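Local structure of unsaturated glucuronyl hydrolase (2ZZR) at residues N65-G71 with S99-R103; W73-W78 with I92-V97. The protein hydrolyses unsaturated hyaluronate, chondroitin and heparin disaccharides, releasing the unsaturated uronic acid from both (1->3) and (1->4) glycosidic bonds. All coordinates share one frame; numbering follows the deposited sequence.

Interactions 1 and 2 join the same two neighbours of the alpha barrel, helix 70-84 and helix 87-105, and their centres lie about 11 Å apart. Along the chain the order is 65-71, 73-78, 92-97, 99-103: the helical hairpin is held along its middle by 73-78 with 92-97 and at its open end by 65-71 with 99-103. Interaction 2 packs the helices directly; interaction 1 ties the loop leading into the first helix to the later part of the second. The two meet where Phe-100 CE1 packs 3.4 Å from Thr-74 OG1. Interaction 1 lies nearer Asp-114, the probable nucleophile, whose side chain is about 7 Å from that of Glu-67.

Interaction 1. Residues N65-G71 with S99-R103; sequences NTEWTNG and SFLNR
Loop 65-69 and the first turn of helix 70-84 pass beside helix 87-105, with Asn-65 and Ser-99 the nearest CA pair at 7.4 Å. Four side chains carry the contact: Asn-65 on the loop, and Ser-99, Phe-100 and Arg-103 on the helix. Arg-103, its chain extended from CG to NE, reaches the loop backbone and grips one carbonyl end-on: NH1 and NH2 both donate to Glu-67 O, NH2 at 2.9 Å. That oxygen lies in the guanidinium plane, whereas NH1 approaches in the carbonyl plane and NH2 from above it. Over one guanidinium face sit Asn-65 O and Thr-66 CA, offset toward the rim. NH1 also donates to Asn-65 OD1 (2.9 Å), a bent bond of 135° whose donor stands above the amide's carbonyl plane.

The amide nitrogen serves an earlier turn of the same helix. With CG anti to the backbone N (chi1 -160°), the Asn-65 amide stands upright on Phe-100, nearly perpendicular to the ring, and ND2 gives Ser-99 OG a nearly straight bond (2.9 Å, 168°). ND2 lies over the centre of one Phe-100 face, 3.5 Å above the plane. The ring's far end fits against the start of helix 70-84: CZ is 3.6 Å from Asn-70 C, which sits at the ring edge, and touches Asn-70 CB. Tyr-119 of helix 115-130 meets Phe-100 edge-to-face.

Arg-103 also donates from NE to Ile-108 O and from NH2 to Ala-109 O, which fixes the guanidinium between two loops. Asn-65, bonded at both amide ends, is held in one rotation. The contact sets the backbone at Glu-67, just ahead of Trp-68, whose side chain touches Asp-114, the probable nucleophile; the buried guanidinium faces the negative ends of several carbonyl dipoles, which would probably stabilise its charge.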
ATOM      1  N   ASN A  65     -16.979  10.655  -3.391  1.00 17.88           N
ATOM      2  CA  ASN A  65     -15.693  10.774  -2.709  1.00 17.33           C
ATOM      3  C   ASN A  65     -15.822  10.667  -1.188  1.00 17.17           C
ATOM      4  O   ASN A  65     -15.595  11.640  -0.463  1.00 16.99           O
ATOM      5  CB  ASN A  65     -14.984  12.077  -3.114  1.00 17.25           C
ATOM      6  CG  ASN A  65     -13.486  12.038  -2.847  1.00 17.32           C
ATOM      7  OD1 ASN A  65     -12.968  11.073  -2.282  1.00 15.07           O
ATOM      8  ND2 ASN A  65     -12.781  13.092  -3.259  1.00 18.38           N
ATOM      9  N   THR A  66     -16.169   9.472  -0.711  1.00 17.06           N
ATOM     10  CA  THR A  66     -16.438   9.267   0.716  1.00 17.24           C
ATOM     11  C   THR A  66     -15.853   7.964   1.276  1.00 17.12           C
ATOM     12  O   THR A  66     -16.106   7.620   2.428  1.00 17.59           O
ATOM     13  CB  THR A  66     -17.961   9.280   1.015  1.00 17.26           C
ATOM     14  OG1 THR A  66     -18.593   8.229   0.282  1.00 18.19           O
ATOM     15  CG2 THR A  66     -18.592  10.627   0.642  1.00 18.18           C
ATOM     16  N   GLU A  67     -15.076   7.243   0.473  1.00 16.55           N
ATOM     17  CA  GLU A  67     -14.434   6.010   0.946  1.00 16.04           C
ATOM     18  C   GLU A  67     -12.971   6.235   1.343  1.00 15.43           C
ATOM     19  O   GLU A  67     -12.497   7.369   1.341  1.00 15.37           O
ATOM     20  CB  GLU A  67     -14.555   4.889  -0.095  1.00 16.48           C
ATOM     21  CG  GLU A  67     -15.691   3.883   0.182  1.00 17.71           C
ATOM     22  CD  GLU A  67     -15.422   2.960   1.357  1.00 19.44           C
ATOM     23  OE1 GLU A  67     -14.434   3.178   2.088  1.00 18.21           O
ATOM     24  OE2 GLU A  67     -16.219   2.013   1.557  1.00 20.40           O
ATOM     25  N   TRP A  68     -12.272   5.161   1.709  1.00 14.85           N
ATOM     26  CA  TRP A  68     -10.841   5.243   2.027  1.00 14.20           C
ATOM     27  C   TRP A  68      -9.979   5.017   0.785  1.00 14.43           C
ATOM     28  O   TRP A  68      -8.754   5.151   0.843  1.00 14.30           O
ATOM     29  CB  TRP A  68     -10.449   4.235   3.126  1.00 14.21           C
ATOM     30  CG  TRP A  68     -10.475   2.775   2.723  1.00 13.96           C
ATOM     31  CD1 TRP A  68     -11.558   1.939   2.740  1.00 14.34           C
ATOM     32  CD2 TRP A  68      -9.368   1.982   2.267  1.00 12.99           C
ATOM     33  NE1 TRP A  68     -11.198   0.682   2.320  1.00 14.57           N
ATOM     34  CE2 TRP A  68      -9.859   0.678   2.021  1.00 14.10           C
ATOM     35  CE3 TRP A  68      -8.008   2.249   2.036  1.00 13.86           C
ATOM     36  CZ2 TRP A  68      -9.042  -0.361   1.547  1.00 14.35           C
ATOM     37  CZ3 TRP A  68      -7.189   1.214   1.570  1.00 14.16           C
ATOM     38  CH2 TRP A  68      -7.712  -0.077   1.332  1.00 14.50           C
ATOM     39  N   THR A  69     -10.640   4.706  -0.328  1.00 13.99           N
ATOM     40  CA  THR A  69      -9.995   4.157  -1.524  1.00 14.29           C
ATOM     41  C   THR A  69      -9.964   5.110  -2.725  1.00 14.16           C
ATOM     42  O   THR A  69      -9.365   4.784  -3.755  1.00 14.28           O
ATOM     43  CB  THR A  69     -10.722   2.887  -1.986  1.00 14.39           C
ATOM     44  OG1 THR A  69     -12.137   3.132  -2.027  1.00 14.14           O
ATOM     45  CG2 THR A  69     -10.441   1.724  -1.047  1.00 15.40           C
ATOM     46  N   ASN A  70     -10.615   6.265  -2.605  1.00 14.26           N
ATOM     47  CA  ASN A  70     -10.775   7.169  -3.761  1.00 14.32           C
ATOM     48  C   ASN A  70      -9.460   7.650  -4.376  1.00 14.71           C
ATOM     49  O   ASN A  70      -9.371   7.812  -5.596  1.00 15.45           O
ATOM     50  CB  ASN A  70     -11.632   8.375  -3.403  1.00 14.31           C
ATOM     51  CG  ASN A  70     -13.020   7.978  -2.969  1.00 14.06           C
ATOM     52  OD1 ASN A  70     -13.958   7.955  -3.776  1.00 17.17           O
ATOM     53  ND2 ASN A  70     -13.157   7.642  -1.698  1.00 13.84           N
ATOM     54  N   GLY A  71      -8.460   7.863  -3.528  1.00 14.48           N
ATOM     55  CA  GLY A  71      -7.135   8.338  -3.956  1.00 14.28           C
ATOM     56  C   GLY A  71      -6.399   7.395  -4.890  1.00 14.46           C
ATOM     57  O   GLY A  71      -5.576   7.846  -5.693  1.00 14.56           O
ATOM     58  N   SER A  99     -11.803  17.967  -5.799  1.00 18.42           N
ATOM     59  CA  SER A  99     -12.757  17.208  -4.990  1.00 18.55           C
ATOM     60  C   SER A  99     -12.161  16.828  -3.634  1.00 18.18           C
ATOM     61  O   SER A  99     -12.830  16.933  -2.606  1.00 17.92           O
ATOM     62  CB  SER A  99     -13.219  15.954  -5.739  1.00 18.71           C
ATOM     63  OG  SER A  99     -14.046  15.136  -4.925  1.00 19.56           O
ATOM     64  N   PHE A 100     -10.907  16.376  -3.630  1.00 17.92           N
ATOM     65  CA  PHE A 100     -10.213  16.081  -2.371  1.00 17.83           C
ATOM     66  C   PHE A 100     -10.029  17.324  -1.502  1.00 17.86           C
ATOM     67  O   PHE A 100     -10.158  17.260  -0.283  1.00 18.17           O
ATOM     68  CB  PHE A 100      -8.877  15.367  -2.628  1.00 17.48           C
ATOM     69  CG  PHE A 100      -9.034  13.921  -3.002  1.00 17.18           C
ATOM     70  CD1 PHE A 100      -8.838  13.499  -4.312  1.00 15.96           C
ATOM     71  CD2 PHE A 100      -9.396  12.977  -2.044  1.00 16.56           C
ATOM     72  CE1 PHE A 100      -8.991  12.163  -4.669  1.00 15.79           C
ATOM     73  CE2 PHE A 100      -9.557  11.640  -2.387  1.00 15.84           C
ATOM     74  CZ  PHE A 100      -9.356  11.228  -3.701  1.00 16.26           C
ATOM     75  N   LEU A 101      -9.737  18.458  -2.133  1.00 18.66           N
ATOM     76  CA  LEU A 101      -9.662  19.725  -1.418  1.00 19.07           C
ATOM     77  C   LEU A 101     -11.013  20.070  -0.788  1.00 19.24           C
ATOM     78  O   LEU A 101     -11.074  20.496   0.368  1.00 19.18           O
ATOM     79  CB  LEU A 101      -9.186  20.849  -2.348  1.00 19.23           C
ATOM     80  CG  LEU A 101      -8.927  22.236  -1.737  1.00 19.16           C
ATOM     81  CD1 LEU A 101      -8.168  22.197  -0.407  1.00 20.03           C
ATOM     82  CD2 LEU A 101      -8.191  23.114  -2.741  1.00 19.77           C
ATOM     83  N   ASN A 102     -12.091  19.877  -1.544  1.00 19.90           N
ATOM     84  CA  ASN A 102     -13.439  20.070  -1.002  1.00 20.36           C
ATOM     85  C   ASN A 102     -13.712  19.153   0.194  1.00 20.21           C
ATOM     86  O   ASN A 102     -14.281  19.578   1.207  1.00 19.99           O
ATOM     87  CB  ASN A 102     -14.499  19.839  -2.078  1.00 20.85           C
ATOM     88  CG  ASN A 102     -15.916  19.978  -1.535  1.00 22.89           C
ATOM     89  OD1 ASN A 102     -16.570  18.987  -1.206  1.00 25.53           O
ATOM     90  ND2 ASN A 102     -16.379  21.214  -1.410  1.00 24.62           N
ATOM     91  N   ARG A 103     -13.295  17.895   0.061  1.00 20.01           N
ATOM     92  CA  ARG A 103     -13.517  16.883   1.092  1.00 19.90           C
ATOM     93  C   ARG A 103     -12.852  17.236   2.428  1.00 20.04           C
ATOM     94  O   ARG A 103     -13.457  17.059   3.493  1.00 20.19           O
ATOM     95  CB  ARG A 103     -13.060  15.506   0.592  1.00 19.53           C
ATOM     96  CG  ARG A 103     -13.429  14.367   1.531  1.00 18.90           C
ATOM     97  CD  ARG A 103     -13.101  13.019   0.935  1.00 17.87           C
ATOM     98  NE  ARG A 103     -13.354  11.945   1.897  1.00 16.41           N
ATOM     99  CZ  ARG A 103     -13.144  10.654   1.662  1.00 16.52           C
ATOM    100  NH1 ARG A 103     -12.686  10.240   0.480  1.00 15.50           N
ATOM    101  NH2 ARG A 103     -13.400   9.767   2.615  1.00 16.49           N
TER

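Interaction 2. Residues W73-W78 with I92-V97; sequences WTGCLW and IAHKNV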
ATOM      1  N   TRP A  73      -7.706   5.648  -7.337  1.00 14.94           N
ATOM      2  CA  TRP A  73      -8.172   5.956  -8.692  1.00 15.22           C
ATOM      3  C   TRP A  73      -7.352   7.107  -9.294  1.00 15.27           C
ATOM      4  O   TRP A  73      -6.764   6.960 -10.371  1.00 15.38           O
ATOM      5  CB  TRP A  73      -9.673   6.285  -8.690  1.00 15.59           C
ATOM      6  CG  TRP A  73     -10.163   6.935  -9.966  1.00 15.56           C
ATOM      7  CD1 TRP A  73     -10.670   8.197 -10.099  1.00 16.66           C
ATOM      8  CD2 TRP A  73     -10.176   6.356 -11.282  1.00 16.12           C
ATOM      9  NE1 TRP A  73     -11.006   8.439 -11.413  1.00 15.65           N
ATOM     10  CE2 TRP A  73     -10.713   7.329 -12.160  1.00 16.25           C
ATOM     11  CE3 TRP A  73      -9.795   5.108 -11.802  1.00 16.01           C
ATOM     12  CZ2 TRP A  73     -10.873   7.096 -13.534  1.00 16.40           C
ATOM     13  CZ3 TRP A  73      -9.953   4.874 -13.175  1.00 16.67           C
ATOM     14  CH2 TRP A  73     -10.491   5.867 -14.021  1.00 16.57           C
ATOM     15  N   THR A  74      -7.302   8.230  -8.583  1.00 15.16           N
ATOM     16  CA  THR A  74      -6.528   9.399  -9.006  1.00 15.40           C
ATOM     17  C   THR A  74      -5.052   9.032  -9.202  1.00 15.60           C
ATOM     18  O   THR A  74      -4.420   9.477 -10.163  1.00 15.26           O
ATOM     19  CB  THR A  74      -6.659  10.565  -8.012  1.00 15.42           C
ATOM     20  OG1 THR A  74      -8.038  10.741  -7.647  1.00 15.95           O
ATOM     21  CG2 THR A  74      -6.125  11.870  -8.625  1.00 14.57           C
ATOM     22  N   GLY A  75      -4.518   8.198  -8.304  1.00 15.12           N
ATOM     23  CA  GLY A  75      -3.143   7.697  -8.444  1.00 15.36           C
ATOM     24  C   GLY A  75      -2.883   6.949  -9.743  1.00 15.49           C
ATOM     25  O   GLY A  75      -1.821   7.121 -10.356  1.00 15.27           O
ATOM     26  N   CYS A  76      -3.837   6.114 -10.164  1.00 15.11           N
ATOM     27  CA  CYS A  76      -3.738   5.413 -11.455  1.00 15.51           C
ATOM     28  C   CYS A  76      -3.646   6.432 -12.592  1.00 15.90           C
ATOM     29  O   CYS A  76      -2.826   6.285 -13.508  1.00 16.07           O
ATOM     30  CB  CYS A  76      -4.938   4.485 -11.699  1.00 15.28           C
ATOM     31  SG  CYS A  76      -4.980   2.971 -10.689  1.00 15.93           S
ATOM     32  N   LEU A  77      -4.482   7.464 -12.523  1.00 16.15           N
ATOM     33  CA  LEU A  77      -4.477   8.527 -13.536  1.00 16.65           C
ATOM     34  C   LEU A  77      -3.139   9.269 -13.600  1.00 16.83           C
ATOM     35  O   LEU A  77      -2.620   9.512 -14.698  1.00 17.17           O
ATOM     36  CB  LEU A  77      -5.623   9.515 -13.302  1.00 16.89           C
ATOM     37  CG  LEU A  77      -7.035   8.920 -13.272  1.00 17.07           C
ATOM     38  CD1 LEU A  77      -8.068  10.021 -13.053  1.00 17.78           C
ATOM     39  CD2 LEU A  77      -7.345   8.096 -14.514  1.00 18.21           C
ATOM     40  N   TRP A  78      -2.583   9.622 -12.441  1.00 16.58           N
ATOM     41  CA  TRP A  78      -1.297  10.331 -12.397  1.00 16.73           C
ATOM     42  C   TRP A  78      -0.155   9.454 -12.904  1.00 16.92           C
ATOM     43  O   TRP A  78       0.732   9.939 -13.613  1.00 16.83           O
ATOM     44  CB  TRP A  78      -0.965  10.867 -10.998  1.00 16.71           C
ATOM     45  CG  TRP A  78      -1.762  12.063 -10.564  1.00 17.19           C
ATOM     46  CD1 TRP A  78      -2.472  12.194  -9.403  1.00 16.90           C
ATOM     47  CD2 TRP A  78      -1.930  13.297 -11.279  1.00 17.68           C
ATOM     48  NE1 TRP A  78      -3.064  13.433  -9.344  1.00 18.22           N
ATOM     49  CE2 TRP A  78      -2.756  14.129 -10.486  1.00 17.88           C
ATOM     50  CE3 TRP A  78      -1.472  13.776 -12.517  1.00 18.31           C
ATOM     51  CZ2 TRP A  78      -3.139  15.415 -10.892  1.00 17.71           C
ATOM     52  CZ3 TRP A  78      -1.848  15.057 -12.917  1.00 17.28           C
ATOM     53  CH2 TRP A  78      -2.666  15.863 -12.105  1.00 17.46           C
ATOM     54  N   ILE A  92      -8.611  15.366 -15.746  1.00 22.85           N
ATOM     55  CA  ILE A  92      -9.508  14.611 -14.866  1.00 22.45           C
ATOM     56  C   ILE A  92      -8.896  14.412 -13.476  1.00 21.69           C
ATOM     57  O   ILE A  92      -9.586  14.569 -12.468  1.00 21.63           O
ATOM     58  CB  ILE A  92     -10.023  13.279 -15.500  1.00 22.57           C
ATOM     59  CG1 ILE A  92     -11.046  12.586 -14.583  1.00 23.50           C
ATOM     60  CG2 ILE A  92      -8.877  12.340 -15.877  1.00 22.94           C
ATOM     61  CD1 ILE A  92     -12.279  13.448 -14.233  1.00 25.75           C
ATOM     62  N   ALA A  93      -7.599  14.107 -13.429  1.00 21.04           N
ATOM     63  CA  ALA A  93      -6.910  13.900 -12.154  1.00 20.28           C
ATOM     64  C   ALA A  93      -6.909  15.167 -11.297  1.00 20.04           C
ATOM     65  O   ALA A  93      -7.099  15.104 -10.077  1.00 19.68           O
ATOM     66  CB  ALA A  93      -5.489  13.384 -12.387  1.00 20.13           C
ATOM     67  N   HIS A  94      -6.724  16.325 -11.927  1.00 19.66           N
ATOM     68  CA  HIS A  94      -6.742  17.575 -11.178  1.00 19.62           C
ATOM     69  C   HIS A  94      -8.139  17.942 -10.675  1.00 19.68           C
ATOM     70  O   HIS A  94      -8.274  18.584  -9.629  1.00 19.60           O
ATOM     71  CB  HIS A  94      -6.141  18.742 -11.962  1.00 19.83           C
ATOM     72  CG  HIS A  94      -6.140  20.021 -11.190  1.00 19.90           C
ATOM     73  ND1 HIS A  94      -5.330  20.228 -10.093  1.00 20.13           N
ATOM     74  CD2 HIS A  94      -6.884  21.145 -11.324  1.00 20.32           C
ATOM     75  CE1 HIS A  94      -5.560  21.431  -9.599  1.00 20.77           C
ATOM     76  NE2 HIS A  94      -6.501  22.006 -10.326  1.00 19.66           N
ATOM     77  N   LYS A  95      -9.166  17.548 -11.424  1.00 19.66           N
ATOM     78  CA  LYS A  95     -10.540  17.682 -10.949  1.00 19.96           C
ATOM     79  C   LYS A  95     -10.765  16.824  -9.701  1.00 19.68           C
ATOM     80  O   LYS A  95     -11.412  17.273  -8.747  1.00 20.06           O
ATOM     81  CB  LYS A  95     -11.538  17.346 -12.053  1.00 20.12           C
ATOM     82  CG  LYS A  95     -11.731  18.501 -13.035  1.00 22.23           C
ATOM     83  CD  LYS A  95     -12.653  18.121 -14.168  1.00 25.56           C
ATOM     84  CE  LYS A  95     -12.620  19.178 -15.263  1.00 28.24           C
ATOM     85  NZ  LYS A  95     -13.252  18.672 -16.511  1.00 30.87           N
ATOM     86  N   ASN A  96     -10.210  15.607  -9.703  1.00 19.17           N
ATOM     87  CA  ASN A  96     -10.201  14.766  -8.495  1.00 18.62           C
ATOM     88  C   ASN A  96      -9.538  15.503  -7.333  1.00 18.12           C
ATOM     89  O   ASN A  96     -10.076  15.549  -6.229  1.00 17.77           O
ATOM     90  CB  ASN A  96      -9.475  13.435  -8.736  1.00 18.40           C
ATOM     91  CG  ASN A  96     -10.270  12.456  -9.574  1.00 18.45           C
ATOM     92  OD1 ASN A  96     -11.387  12.744 -10.039  1.00 20.72           O
ATOM     93  ND2 ASN A  96      -9.688  11.284  -9.792  1.00 15.85           N
ATOM     94  N   VAL A  97      -8.370  16.089  -7.590  1.00 17.93           N
ATOM     95  CA  VAL A  97      -7.663  16.896  -6.591  1.00 18.08           C
ATOM     96  C   VAL A  97      -8.558  17.981  -5.975  1.00 18.29           C
ATOM     97  O   VAL A  97      -8.561  18.179  -4.759  1.00 18.09           O
ATOM     98  CB  VAL A  97      -6.356  17.508  -7.175  1.00 17.83           C
ATOM     99  CG1 VAL A  97      -5.755  18.534  -6.227  1.00 18.38           C
ATOM    100  CG2 VAL A  97      -5.353  16.399  -7.483  1.00 17.57           C
TER
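Ala-93 CB sits over the centre of the Trp-78 six-membered ring, 3.5 Å from its centroid and close to the ring normal, a CH-pi contact at the apolar centre of a helical hairpin in the six-hairpin (alpha/alpha) barrel. Helix segments 73-78 and 92-97 run roughly antiparallel, 146° between their directions, with axes 9.3 Å apart at closest approach. Thr-74 and Ala-93 form the nearest CA pair (5.5 Å), and the small alanine leaves the indole room to lie across the second helix. Trp-78 takes chi1 -74°, its CG beside the backbone N, which swings the ring across to the 92-97 side.

Around this CH-pi contact, Val-97 CG2 comes to the indole edge, near its plane, while Leu-77 CB packs on Ala-93 CB at 4.0 Å. Beside it, Leu-77 CD1 meets Ile-92 CG2 at 3.7 Å, the two side chains crossing obliquely. The same CD1 lies over one face of Trp-73 in its own helix, toward the rim of the ring. Helix 115-130 packs Ala-125 and Glu-126 on Trp-78, whose NE1 makes a weak hydrogen bond to Ser-122 O; Glu-126 also accepts a hydrogen bond from His-94 ND1.

At the polar edge, Thr-74 and Asn-96 lie alongside each other, pointing opposite ways. Thr-74 turns its two branches to different tasks: CG2 rests 3.7 Å from Asn-96 CB, and OG1 faces the amide. The Trp-73 side chain runs roughly perpendicular to that of Asn-96 and brings CD1 to 3.3 Å from ND2. Tyr-50 of strand 50-56 touches both Thr-74 and Asn-96. The one hydrogen bond between the segments runs from Asn-96 ND2 to Thr-74 OG1 at 2.8 Å, bent to 137° at the hydrogen, with the hydroxyl oxygen tilted out of the amide plane.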